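Local structure of papillomavirus transcription factor E2 (Human papillomavirus type 18, 1QQH) at residues 26-29 against 30-33. The protein regulates viral transcription, this fragment belonging to its N-terminal activation domain. The protein carries 1 engineered substitution. Numbering follows the deposited sequence.
Sequences DWTL and QDTC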
# COMPACT_ATOMS: atom_id res chain seq x y z
N ASP A 26 0.29 -6.93 -7.50
CA ASP A 26 -0.75 -6.02 -7.08
C ASP A 26 -0.82 -6.07 -5.56
O ASP A 26 -0.83 -7.14 -4.96
CB ASP A 26 -2.10 -6.42 -7.67
CG ASP A 26 -2.17 -6.18 -9.16
OD1 ASP A 26 -1.62 -5.16 -9.63
OD2 ASP A 26 -2.80 -7.01 -9.86
N TRP A 27 -0.83 -4.90 -4.94
CA TRP A 27 -0.94 -4.80 -3.50
C TRP A 27 -2.01 -3.76 -3.21
O TRP A 27 -1.86 -2.59 -3.56
CB TRP A 27 0.38 -4.35 -2.87
CG TRP A 27 1.46 -5.35 -3.01
CD1 TRP A 27 2.38 -5.42 -4.02
CD2 TRP A 27 1.71 -6.47 -2.15
NE1 TRP A 27 3.19 -6.52 -3.84
CE2 TRP A 27 2.80 -7.18 -2.70
CE3 TRP A 27 1.11 -6.94 -0.98
CZ2 TRP A 27 3.31 -8.34 -2.11
CZ3 TRP A 27 1.62 -8.10 -0.39
CH2 TRP A 27 2.71 -8.78 -0.96
N THR A 28 -3.10 -4.20 -2.60
CA THR A 28 -4.19 -3.30 -2.27
C THR A 28 -3.88 -2.62 -0.94
O THR A 28 -2.95 -3.02 -0.24
CB THR A 28 -5.52 -4.06 -2.13
OG1 THR A 28 -5.40 -5.01 -1.07
CG2 THR A 28 -5.85 -4.77 -3.42
N LEU A 29 -4.65 -1.59 -0.61
CA LEU A 29 -4.47 -0.90 0.66
C LEU A 29 -4.76 -1.90 1.77
O LEU A 29 -4.08 -1.91 2.80
CB LEU A 29 -5.42 0.29 0.73
CG LEU A 29 -5.08 1.35 -0.32
CD1 LEU A 29 -6.19 2.39 -0.43
CD2 LEU A 29 -3.75 1.99 0.07
N GLN A 30 -5.75 -2.75 1.54
CA GLN A 30 -6.13 -3.77 2.51
C GLN A 30 -4.96 -4.72 2.80
O GLN A 30 -4.66 -5.00 3.96
CB GLN A 30 -7.35 -4.55 1.99
CG GLN A 30 -7.73 -5.76 2.84
CD GLN A 30 -9.00 -6.45 2.36
OE1 GLN A 30 -10.12 -5.97 2.59
NE2 GLN A 30 -8.83 -7.59 1.69
N ASP A 31 -4.30 -5.19 1.74
CA ASP A 31 -3.16 -6.11 1.88
C ASP A 31 -2.07 -5.55 2.76
O ASP A 31 -1.36 -6.30 3.42
CB ASP A 31 -2.52 -6.41 0.52
CG ASP A 31 -3.40 -7.21 -0.39
OD1 ASP A 31 -4.23 -8.00 0.11
OD2 ASP A 31 -3.25 -7.07 -1.63
N THR A 32 -1.92 -4.24 2.77
CA THR A 32 -0.86 -3.61 3.55
C THR A 32 -1.28 -2.92 4.84
O THR A 32 -0.45 -2.29 5.48
CB THR A 32 -0.11 -2.56 2.69
OG1 THR A 32 -1.03 -1.55 2.25
CG2 THR A 32 0.50 -3.22 1.46
N CYS A 33 -2.54 -3.05 5.23
CA CYS A 33 -2.99 -2.37 6.45
C CYS A 33 -2.55 -3.03 7.75
O CYS A 33 -2.15 -4.19 7.76
CB CYS A 33 -4.52 -2.20 6.44
SG CYS A 33 -5.45 -3.71 6.80
O HOH W 1 -1.00 -1.07 -1.19
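Thr28 and Asp31 hold each other by a reciprocal pair of side-chain to backbone hydrogen bonds. Asp31 N gives its hydrogen to Thr28 OG1 at 3.0 Å, while Thr28 N reaches back to Asp31 OD2, also at 3.0 Å and almost straight. This exchange has the reciprocal pattern of a capping box, N-H to side chain in both directions, across residues 28-31. Thr28 OG1 sits between its own backbone N and carbonyl carbon (chi1 61°), which turns the hydroxyl forward to the amide of Asp31. The carboxylate of Asp31 is not met in its plane: Thr28 N lies above it, 41° out, and the two side chains pass each other at a slant. Beside this pair, Asp31 CB comes to 4.0 Å from Trp27 CE3 at the edge of the indole, and the carboxylate stands nearly perpendicular to the ring, with 89° between the planes.

Further on, Thr32 N is shared between Thr28 O and Leu29 O in two weak bonds, the latter at 3.2 Å. Separately, Cys33 N bonds to Gln30 O at 3.1 Å, closing the type I beta turn from Gln30 to Cys33. On the flank of the turn a water donates to Trp27 O and makes a weak hydrogen bond with Thr32 OG1 at 3.5 Å.

The turn lies in the loop between helix 3-19 and helix 34-37, with Cys33 as N-cap of the latter. Trp27 packs against Leu17 of helix 3-19 and Phe45 of strand 45-56, makes an edge-to-face contact with Tyr73 and a cation-pi contact with Lys47, and bonds through NE1 to Tyr22 O. Leu29 packs on Trp27 of the second subunit, while Thr32 touches Leu14 of helix 3-19 and Leu29 of that subunit, so the loop joins helix, sheet and the neighbouring chain.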